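Local coordinates for protein auracyanin-B-2 (Chloroflexus aurantiacus, PDB 1QHQ) that binds a type I (blue) copper ion, transfers electrons and probably serves as a soluble acceptor for the membrane-bound alternative complex III, at residues L35-N40 and V108-P113; F84-D89 and I121-G126; T18-A23 and R44-N49; A24-A29 and Q50-V55. All coordinates share one frame; numbering follows the deposited sequence.

Contact 1. Residues L35-N40 and V108-P113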
# COMPACT_ATOMS: atom_id res chain seq x y z
N LEU A 35 -0.16 -11.43 -1.54
CA LEU A 35 1.27 -11.39 -1.24
C LEU A 35 1.48 -12.28 0.01
O LEU A 35 0.54 -12.44 0.77
CB LEU A 35 1.70 -9.96 -0.88
CG LEU A 35 1.75 -8.97 -2.06
CD1 LEU A 35 2.04 -7.57 -1.58
CD2 LEU A 35 2.76 -9.42 -3.11
N SER A 36 2.73 -12.72 0.14
CA SER A 36 3.06 -13.55 1.33
C SER A 36 4.44 -13.09 1.84
O SER A 36 5.35 -13.04 1.01
CB SER A 36 3.21 -15.00 0.79
OG SER A 36 3.36 -15.93 1.79
N LEU A 37 4.59 -12.84 3.11
CA LEU A 37 5.95 -12.48 3.63
C LEU A 37 6.04 -13.08 5.04
O LEU A 37 5.06 -13.17 5.76
CB LEU A 37 6.03 -10.95 3.74
CG LEU A 37 5.98 -10.12 2.45
CD1 LEU A 37 5.77 -8.66 2.81
CD2 LEU A 37 7.31 -10.33 1.70
N PRO A 38 7.28 -13.31 5.49
CA PRO A 38 7.47 -13.75 6.88
C PRO A 38 7.23 -12.61 7.84
O PRO A 38 7.46 -11.45 7.46
CB PRO A 38 8.92 -14.21 6.89
CG PRO A 38 9.59 -13.39 5.83
CD PRO A 38 8.51 -13.19 4.75
N ALA A 39 6.88 -12.92 9.08
CA ALA A 39 6.66 -11.94 10.12
C ALA A 39 7.97 -11.30 10.60
O ALA A 39 9.02 -11.91 10.48
CB ALA A 39 5.96 -12.58 11.33
N ASN A 40 7.84 -10.11 11.11
CA ASN A 40 8.92 -9.40 11.79
C ASN A 40 10.18 -9.37 10.97
O ASN A 40 11.32 -9.53 11.45
CB ASN A 40 9.17 -10.07 13.17
CG ASN A 40 10.12 -9.24 14.02
OD1 ASN A 40 10.02 -8.01 14.06
ND2 ASN A 40 11.07 -9.89 14.69
N VAL A 108 8.40 1.39 -0.43
CA VAL A 108 8.30 1.62 1.02
C VAL A 108 9.05 0.47 1.74
O VAL A 108 8.97 -0.64 1.29
CB VAL A 108 6.89 1.78 1.53
CG1 VAL A 108 6.00 0.58 1.27
CG2 VAL A 108 6.85 2.19 3.00
N THR A 109 9.84 0.85 2.75
CA THR A 109 10.63 -0.18 3.46
C THR A 109 10.10 -0.26 4.88
O THR A 109 10.01 0.77 5.57
CB THR A 109 12.11 0.18 3.48
OG1 THR A 109 12.61 0.16 2.11
CG2 THR A 109 12.93 -0.85 4.30
N PHE A 110 9.66 -1.45 5.26
CA PHE A 110 8.95 -1.60 6.51
C PHE A 110 9.26 -2.95 7.16
O PHE A 110 9.58 -3.91 6.47
CB PHE A 110 7.44 -1.40 6.35
CG PHE A 110 6.76 -2.45 5.50
CD1 PHE A 110 6.85 -2.42 4.13
CD2 PHE A 110 6.04 -3.48 6.10
CE1 PHE A 110 6.24 -3.40 3.37
CE2 PHE A 110 5.46 -4.48 5.35
CZ PHE A 110 5.50 -4.40 3.95
N ARG A 111 8.96 -3.02 8.45
CA ARG A 111 9.02 -4.31 9.16
C ARG A 111 7.62 -4.93 9.11
O ARG A 111 6.64 -4.31 9.48
CB ARG A 111 9.49 -4.13 10.60
CG ARG A 111 9.65 -5.48 11.32
CD ARG A 111 10.31 -5.28 12.68
NE ARG A 111 11.63 -4.66 12.54
CZ ARG A 111 12.74 -5.34 12.32
NH1 ARG A 111 12.67 -6.66 12.18
NH2 ARG A 111 13.91 -4.74 12.18
N THR A 112 7.57 -6.14 8.56
CA THR A 112 6.23 -6.79 8.50
C THR A 112 5.72 -7.02 9.92
O THR A 112 6.51 -7.19 10.86
CB THR A 112 6.35 -8.13 7.77
OG1 THR A 112 7.38 -8.89 8.45
CG2 THR A 112 6.78 -7.95 6.31
N PRO A 113 4.41 -7.03 10.09
CA PRO A 113 3.75 -7.25 11.36
C PRO A 113 3.76 -8.71 11.79
O PRO A 113 4.51 -9.52 11.22
CB PRO A 113 2.31 -6.76 11.06
CG PRO A 113 2.13 -7.20 9.63
CD PRO A 113 3.45 -6.82 8.97

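Contact 2. Residues F84-D89 and I121-G126. With CU (copper (II) ion), chain B.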
# COMPACT_ATOMS: atom_id res chain seq x y z
N PHE A 84 -3.85 12.10 -1.63
CA PHE A 84 -4.71 11.04 -1.15
C PHE A 84 -3.93 9.86 -0.58
O PHE A 84 -4.44 8.72 -0.59
CB PHE A 84 -5.70 10.60 -2.24
CG PHE A 84 -6.57 11.74 -2.76
CD1 PHE A 84 -7.59 12.26 -2.00
CD2 PHE A 84 -6.31 12.28 -4.01
CE1 PHE A 84 -8.37 13.30 -2.47
CE2 PHE A 84 -7.09 13.32 -4.49
CZ PHE A 84 -8.14 13.80 -3.73
N VAL A 85 -2.73 10.10 -0.08
CA VAL A 85 -2.05 9.05 0.72
C VAL A 85 -2.66 9.17 2.13
O VAL A 85 -3.22 10.22 2.46
CB VAL A 85 -0.54 9.29 0.84
CG1 VAL A 85 0.15 9.10 -0.51
CG2 VAL A 85 -0.24 10.68 1.41
N PRO A 86 -2.57 8.13 2.92
CA PRO A 86 -2.95 8.26 4.34
C PRO A 86 -2.13 9.36 4.96
O PRO A 86 -0.94 9.51 4.67
CB PRO A 86 -2.53 6.89 4.92
CG PRO A 86 -2.53 5.97 3.76
CD PRO A 86 -2.01 6.81 2.59
N PRO A 87 -2.73 10.21 5.79
CA PRO A 87 -2.01 11.18 6.57
C PRO A 87 -1.02 10.48 7.49
O PRO A 87 -1.24 9.32 7.89
CB PRO A 87 -3.10 11.85 7.41
CG PRO A 87 -4.33 11.70 6.56
CD PRO A 87 -4.20 10.30 5.98
N PRO A 88 0.06 11.15 7.82
CA PRO A 88 1.05 10.59 8.74
C PRO A 88 0.34 10.24 10.04
O PRO A 88 -0.66 10.88 10.39
CB PRO A 88 2.06 11.70 8.93
CG PRO A 88 1.75 12.76 7.97
CD PRO A 88 0.39 12.52 7.40
N ASP A 89 0.68 9.11 10.65
CA ASP A 89 0.08 8.71 11.91
C ASP A 89 -1.34 8.19 11.80
O ASP A 89 -2.00 8.00 12.85
CB ASP A 89 0.12 9.86 12.93
CG ASP A 89 1.55 10.29 13.26
OD1 ASP A 89 2.45 9.43 13.25
OD2 ASP A 89 1.76 11.51 13.42
N ILE A 121 -4.36 -1.98 0.10
CA ILE A 121 -5.33 -1.30 -0.78
C ILE A 121 -4.62 -0.15 -1.46
O ILE A 121 -3.50 0.26 -1.13
CB ILE A 121 -6.51 -0.66 0.04
CG1 ILE A 121 -6.03 0.40 0.98
CG2 ILE A 121 -7.26 -1.78 0.78
CD1 ILE A 121 -7.12 1.05 1.86
N CYS A 122 -5.33 0.46 -2.41
CA CYS A 122 -4.91 1.74 -2.98
C CYS A 122 -5.88 2.79 -2.39
O CYS A 122 -7.08 2.48 -2.31
CB CYS A 122 -4.99 1.71 -4.48
SG CYS A 122 -4.74 3.35 -5.23
N THR A 123 -5.39 3.92 -1.96
CA THR A 123 -6.25 4.94 -1.39
C THR A 123 -6.60 6.07 -2.35
O THR A 123 -7.29 6.99 -1.88
CB THR A 123 -5.72 5.52 -0.09
OG1 THR A 123 -4.41 6.08 -0.23
CG2 THR A 123 -5.70 4.40 0.97
N PHE A 124 -6.22 5.97 -3.61
CA PHE A 124 -6.69 7.08 -4.52
C PHE A 124 -8.23 7.00 -4.53
O PHE A 124 -8.77 5.92 -4.58
CB PHE A 124 -6.14 6.81 -5.91
CG PHE A 124 -6.32 8.08 -6.74
CD1 PHE A 124 -5.46 9.13 -6.60
CD2 PHE A 124 -7.46 8.18 -7.53
CE1 PHE A 124 -5.68 10.31 -7.31
CE2 PHE A 124 -7.68 9.36 -8.23
CZ PHE A 124 -6.80 10.41 -8.12
N PRO A 125 -8.89 8.14 -4.43
CA PRO A 125 -10.35 8.17 -4.36
C PRO A 125 -11.04 7.23 -5.29
O PRO A 125 -10.82 7.18 -6.49
CB PRO A 125 -10.68 9.63 -4.72
CG PRO A 125 -9.51 10.39 -4.26
CD PRO A 125 -8.30 9.48 -4.46
N GLY A 126 -11.94 6.37 -4.71
CA GLY A 126 -12.66 5.41 -5.49
C GLY A 126 -12.04 4.08 -5.75
O GLY A 126 -12.73 3.09 -6.09
CU CU B . -5.25 3.06 -7.35

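Contact 3. Residues T18-A23 and R44-N49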
# COMPACT_ATOMS: atom_id res chain seq x y z
N THR A 18 12.90 -8.23 -0.86
CA THR A 18 12.20 -7.15 -1.61
C THR A 18 11.08 -7.83 -2.41
O THR A 18 11.14 -9.02 -2.73
CB THR A 18 13.08 -6.39 -2.58
OG1 THR A 18 13.49 -7.27 -3.66
CG2 THR A 18 14.37 -5.89 -1.91
N VAL A 19 10.03 -7.05 -2.64
CA VAL A 19 8.91 -7.66 -3.43
C VAL A 19 8.37 -6.59 -4.39
O VAL A 19 8.26 -5.43 -4.00
CB VAL A 19 7.80 -8.16 -2.51
CG1 VAL A 19 7.31 -7.05 -1.58
CG2 VAL A 19 6.60 -8.67 -3.32
N GLU A 20 8.07 -7.00 -5.60
CA GLU A 20 7.57 -6.06 -6.62
C GLU A 20 6.03 -6.14 -6.69
O GLU A 20 5.50 -7.24 -6.74
CB GLU A 20 8.04 -6.54 -8.01
CG GLU A 20 9.34 -5.95 -8.47
CD GLU A 20 9.22 -4.86 -9.51
OE1 GLU A 20 8.39 -4.96 -10.45
OE2 GLU A 20 9.99 -3.88 -9.42
N VAL A 21 5.39 -4.99 -6.70
CA VAL A 21 3.93 -4.99 -7.00
C VAL A 21 3.75 -4.10 -8.23
O VAL A 21 4.41 -3.07 -8.32
CB VAL A 21 3.15 -4.44 -5.81
CG1 VAL A 21 1.69 -4.13 -6.17
CG2 VAL A 21 3.21 -5.41 -4.65
N ARG A 22 2.83 -4.48 -9.09
CA ARG A 22 2.55 -3.67 -10.28
C ARG A 22 1.03 -3.36 -10.28
O ARG A 22 0.25 -4.14 -9.75
CB ARG A 22 2.88 -4.34 -11.60
CG ARG A 22 4.21 -5.01 -11.72
CD ARG A 22 5.26 -4.29 -12.51
NE ARG A 22 6.55 -5.02 -12.49
CZ ARG A 22 7.25 -5.33 -13.57
NH1 ARG A 22 6.84 -4.99 -14.78
NH2 ARG A 22 8.41 -6.00 -13.45
N ALA A 23 0.72 -2.31 -11.03
CA ALA A 23 -0.71 -1.99 -11.26
C ALA A 23 -1.22 -2.81 -12.42
O ALA A 23 -0.44 -3.24 -13.29
CB ALA A 23 -0.82 -0.50 -11.55
N ARG A 44 11.52 -4.39 1.51
CA ARG A 44 11.27 -3.27 0.61
C ARG A 44 10.26 -3.68 -0.45
O ARG A 44 10.46 -4.60 -1.22
CB ARG A 44 12.54 -2.74 -0.07
CG ARG A 44 12.17 -1.38 -0.80
CD ARG A 44 13.40 -0.91 -1.58
NE ARG A 44 13.68 -1.75 -2.72
CZ ARG A 44 14.73 -2.36 -3.13
NH1 ARG A 44 15.91 -2.22 -2.44
NH2 ARG A 44 14.75 -3.15 -4.20
N LEU A 45 9.12 -2.92 -0.46
CA LEU A 45 8.11 -3.18 -1.47
C LEU A 45 8.26 -2.12 -2.58
O LEU A 45 8.35 -0.92 -2.27
CB LEU A 45 6.72 -3.01 -0.82
CG LEU A 45 5.51 -3.35 -1.71
CD1 LEU A 45 4.30 -3.67 -0.88
CD2 LEU A 45 5.21 -2.17 -2.65
N ASP A 46 8.47 -2.59 -3.77
CA ASP A 46 8.64 -1.69 -4.93
C ASP A 46 7.30 -1.70 -5.72
O ASP A 46 6.98 -2.73 -6.29
CB ASP A 46 9.77 -2.18 -5.82
CG ASP A 46 11.12 -2.21 -5.07
OD1 ASP A 46 11.27 -1.37 -4.20
OD2 ASP A 46 11.99 -2.99 -5.52
N PHE A 47 6.63 -0.55 -5.73
CA PHE A 47 5.35 -0.49 -6.51
C PHE A 47 5.62 0.28 -7.82
O PHE A 47 6.08 1.42 -7.80
CB PHE A 47 4.34 0.28 -5.66
CG PHE A 47 2.97 0.40 -6.30
CD1 PHE A 47 2.51 -0.63 -7.09
CD2 PHE A 47 2.22 1.53 -6.11
CE1 PHE A 47 1.26 -0.52 -7.74
CE2 PHE A 47 0.97 1.62 -6.73
CZ PHE A 47 0.50 0.60 -7.51
N VAL A 48 5.51 -0.45 -8.92
CA VAL A 48 5.69 0.15 -10.25
C VAL A 48 4.31 0.41 -10.87
O VAL A 48 3.51 -0.51 -11.01
CB VAL A 48 6.45 -0.84 -11.15
CG1 VAL A 48 6.75 -0.20 -12.49
CG2 VAL A 48 7.77 -1.26 -10.45
N ASN A 49 3.97 1.69 -11.00
CA ASN A 49 2.66 2.07 -11.55
C ASN A 49 2.75 2.31 -13.06
O ASN A 49 2.88 3.49 -13.45
CB ASN A 49 2.12 3.31 -10.86
CG ASN A 49 0.66 3.64 -11.42
OD1 ASN A 49 0.13 2.78 -12.05
ND2 ASN A 49 0.24 4.82 -11.09

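Contact 4. Residues A24-A29 and Q50-V55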
# COMPACT_ATOMS: atom_id res chain seq x y z
N ALA A 24 -2.52 -3.13 -12.41
CA ALA A 24 -3.09 -3.68 -13.69
C ALA A 24 -2.99 -2.54 -14.72
O ALA A 24 -3.14 -1.38 -14.33
CB ALA A 24 -4.54 -4.04 -13.46
N PRO A 25 -2.69 -2.87 -15.95
CA PRO A 25 -2.49 -1.85 -16.98
C PRO A 25 -3.80 -1.23 -17.42
O PRO A 25 -3.82 -0.03 -17.75
CB PRO A 25 -1.80 -2.59 -18.09
CG PRO A 25 -2.29 -3.99 -17.98
CD PRO A 25 -2.48 -4.23 -16.47
N ASP A 26 -4.89 -1.98 -17.35
CA ASP A 26 -6.18 -1.51 -17.89
C ASP A 26 -7.31 -1.59 -16.88
O ASP A 26 -8.50 -1.52 -17.25
CB ASP A 26 -6.52 -2.36 -19.14
CG ASP A 26 -5.54 -2.06 -20.27
OD1 ASP A 26 -5.39 -0.85 -20.57
OD2 ASP A 26 -4.83 -2.98 -20.70
N ALA A 27 -7.01 -1.69 -15.59
CA ALA A 27 -8.05 -1.77 -14.57
C ALA A 27 -7.64 -1.06 -13.31
O ALA A 27 -6.42 -0.93 -13.05
CB ALA A 27 -8.38 -3.25 -14.26
N LEU A 28 -8.56 -0.71 -12.44
CA LEU A 28 -8.26 -0.20 -11.12
C LEU A 28 -8.03 -1.36 -10.14
O LEU A 28 -8.86 -1.75 -9.33
CB LEU A 28 -9.39 0.72 -10.64
CG LEU A 28 -9.75 1.84 -11.65
CD1 LEU A 28 -10.87 2.69 -11.06
CD2 LEU A 28 -8.54 2.70 -11.95
N ALA A 29 -6.83 -1.96 -10.30
CA ALA A 29 -6.51 -3.14 -9.49
C ALA A 29 -4.97 -3.28 -9.44
O ALA A 29 -4.28 -2.77 -10.30
CB ALA A 29 -7.06 -4.39 -10.16
N GLN A 50 2.73 1.29 -13.87
CA GLN A 50 2.63 1.47 -15.34
C GLN A 50 1.21 1.01 -15.76
O GLN A 50 0.80 -0.09 -15.48
CB GLN A 50 3.66 0.60 -16.05
CG GLN A 50 5.08 1.19 -15.93
CD GLN A 50 6.11 0.21 -16.43
OE1 GLN A 50 5.80 -0.73 -17.17
NE2 GLN A 50 7.36 0.42 -16.02
N ASN A 51 0.48 1.97 -16.35
CA ASN A 51 -0.92 1.63 -16.71
C ASN A 51 -1.32 2.46 -17.94
O ASN A 51 -0.72 3.49 -18.20
CB ASN A 51 -1.87 1.86 -15.56
CG ASN A 51 -2.15 3.26 -15.16
OD1 ASN A 51 -2.89 4.01 -15.85
ND2 ASN A 51 -1.63 3.74 -14.05
N ASN A 52 -2.31 1.95 -18.64
CA ASN A 52 -2.79 2.61 -19.86
C ASN A 52 -3.89 3.61 -19.62
O ASN A 52 -4.42 4.19 -20.60
CB ASN A 52 -3.29 1.48 -20.81
CG ASN A 52 -2.16 0.55 -21.17
OD1 ASN A 52 -1.03 1.05 -21.39
ND2 ASN A 52 -2.42 -0.73 -21.28
N LEU A 53 -4.25 3.93 -18.39
CA LEU A 53 -5.34 4.84 -18.08
C LEU A 53 -4.89 6.23 -17.78
O LEU A 53 -5.68 7.15 -17.48
CB LEU A 53 -6.13 4.28 -16.85
CG LEU A 53 -6.64 2.86 -17.02
CD1 LEU A 53 -7.28 2.34 -15.73
CD2 LEU A 53 -7.66 2.79 -18.17
N GLY A 54 -3.56 6.41 -17.51
CA GLY A 54 -3.07 7.70 -17.06
C GLY A 54 -3.42 7.97 -15.61
O GLY A 54 -3.41 9.09 -15.11
N VAL A 55 -3.67 6.86 -14.85
CA VAL A 55 -4.20 7.02 -13.51
C VAL A 55 -3.18 6.80 -12.39
O VAL A 55 -2.19 6.08 -12.55
CB VAL A 55 -5.44 6.13 -13.29
CG1 VAL A 55 -5.03 4.68 -13.03
CG2 VAL A 55 -6.30 6.69 -12.17

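Contact 1. Residues L35-N40 and V108-P113
The hydroxyl of Thr112 ties the two segments together. Its OG1 donates to Pro38 O at 2.7 Å. The bond lies in the carbonyl plane and uses a lone pair of the oxygen. OG1 also takes a hydrogen bond from the backbone N of Thr41. The hydroxyl sits between the Thr112 backbone N and carbonyl carbon (chi1 55°), and CG2 is turned beside the N. CG2 thereby meets Leu37 CD1 at 3.7 Å, with the two side chains crossing at a slant. One threonine thus offers a polar branch to the backbone and a methyl to the interior. The same leucine methyl lies 4.4 Å from Phe110 CZ, and both residues are buried.

Backbone contacts beyond the threonine are looser. Asn40 N has two weak acceptors, Thr112 O at 3.2 Å and Pro113 O at 3.4 Å. Asn40 takes up a positive phi, and the chain turns there after strand 34-38. Its side chain runs alongside one of the two modelled conformers of Arg111, pointing the same way, and Asn40 OD1 comes within 3.1 Å of Arg111 CD. In this conformer the arginine chain bends at chi3. Its NH1 gives a weak bond to Asn40 O at 3.3 Å, near the guanidinium plane, but its main partner is Glu13, which forms a salt bridge with NH2.

Strand 34-38 is an edge strand of the five-stranded sheet and pairs with strand 133-139. Strand 104-111 borders the three-stranded sheet beside strand 42-49. The contact therefore bridges the two sheets of the cupredoxin sandwich, at an end remote from the copper.

Contact 2. Residues F84-D89 and I121-G126
Phe84 and Thr123 supply the polar link. Thr123 OG1 donates to Phe84 O at 2.7 Å, in the carbonyl plane. This bond fixes the hydroxyl of a buried threonine whose backbone N is held by Asn58 OD1.

The ring contacts are made by Phe84, Phe124 and Pro125. Pro125 CG lies almost on the normal of the Phe84 ring, 3.4 Å from its centroid, a CH-pi contact. Pro125 CD packs at 3.3 Å from Phe84 CG. Phe84 also turns an edge to the face of Phe124 in a T-shaped pair, with planes at 77° and centroids 5.5 Å apart. Pro125 CD lies over that same face of Phe124, toward its rim. With an alanine at Phe84, Pro125 would probably lose the ring that covers it, and the Phe124 face would be left without its edge-on partner.

Metal bonding comes from Cys122, whose SG binds the copper at 2.2 Å. His57, His127 and Met132 complete the type I site. SG stands anti to the Cys122 backbone N (chi1 171°) and accepts a hydrogen bond from Phe124 N at 3.4 Å, which is nearly straight at 164°. This second-shell bond is likely to hold the thiolate in place and to influence the electronics of the site. The Phe124 ring also meets that of the ligand His127.

The ligand loop follows strand 116-121 and leads toward strand 133-139. The 84-89 loop joins helix 66-77 to strand 93-96. Thr123 and Pro86 both pack on that helix and on strand 60-62.

Contact 3. Residues T18-A23 and R44-N49
Strands 17-22 and 42-49 form the parallel pair of the three-stranded sheet in this cupredoxin beta-sandwich, the single domain of the mature auracyanin. The segments meet through Thr18 to Ala23 and Arg44 to Asn49 in one continuous register. Val19 N binds Arg44 O, and Asp46 N binds Val19 O, each at 2.9 Å. Val21 N then binds Asp46 O, and Val48 N binds Val21 O. Thus Val19 and Val21 each use both N and O, as parallel strands require. The last bond, Ala23 N to Val48 O, is weak at 3.3 Å.

One face of the sheet carries charge. Arg44 grips Asp46 side-on with two nitrogens. Arg44 NE meets Asp46 OD1 at 2.9 Å and Arg44 NH2 meets Asp46 OD2 at 3.1 Å, both on syn lone pairs and close to the guanidinium plane. Ser107 OG is a second partner of OD1, and a sulfate ion lies near the arginine. Across the strands, the methyl CG2 of Thr18 stands over one guanidinium face, 3.6 Å from Arg44 NH2. In one of its two modelled conformers Glu20 pairs with Arg22 on the same strand, OE1 lying 2.7 Å from NE.

The other face is apolar. Val19 and Val21 pack against one conformer of Leu45, and Leu35 of the opposite sheet touches both valines. Phe47 is directed inward toward the copper ligand Met132. With CG anti to the backbone N (chi1 -178°), its ring points an edge at strand 17-22. There Phe47 CD1 lies 3.7 Å from Val21 CG1 and, at the ring edge, 3.3 Å from Val21 O.

Contact 4. Residues A24-A29 and Q50-V55
The backbones of two surface loops come closest at Pro25 and Asn51, whose CA atoms are 3.8 Å apart, and Asn52 N donates to Pro25 O in a short bond of 2.6 Å at 164°. That bond lies in the carbonyl plane, on a lone pair.

Asn52 also uses its side chain. Asn52 ND2 gives a hydrogen bond to Asp26 OD1 at 3.1 Å and a weak one to OD2. Amide and carboxylate are turned 35° from each other. OD1 is met on its syn side but out of the carboxylate plane. Leu28 CD2 packs on Leu53 CD1 at 4.0 Å and on Val55 CG1 at 4.2 Å. Leu28 is the centre of an inverse gamma turn, and its side chain also rests on the copper ligand His127.

Asn51 shapes its own loop from within. Asn51 OD1 accepts from Leu53 N at 2.9 Å, which makes an Asx turn, and from Val55 N at 3.1 Å, both on lone pairs in its plane. Asn51 ND2 donates to Val55 O at 2.8 Å and to Asn49 OD1. Replacing Asn51 with an alanine removes this amide, which would probably leave the N-H groups of Leu53 and Val55 without their acceptor and let the loop before the ligand His57 flex.

The 24-29 loop leaves strand 17-22 and leads to strand 34-38, with Ala24 N bonded to Ala29 O across it. The 50-55 loop leaves strand 42-49 and leads to strand 60-62. The contact thus joins the loops after this parallel strand pair, at the copper side of the sandwich.

Contacts 3 and 4 continue one another. The two chain runs that pair as strands in contact 3 run on into the loops of contact 4, and Asn49 ND2 to Val55 O joins them. Contact 3 is made by regular backbone bonds, with one apolar and one charged face. Contact 4 combines one backbone bond, asparagine amides and a leucine-valine cluster. Contact 1 touches contact 3 through strands 104-111 and 42-49, but it ties two sheets together with a threonine hydroxyl. Contacts 1, 2 and 3 are partly buried, whereas contact 4 is superficial. Contacts 1 and 2 lie on opposite sides of the chain centre. Contact 2 alone includes a copper ligand and is mainly aromatic and proline packing.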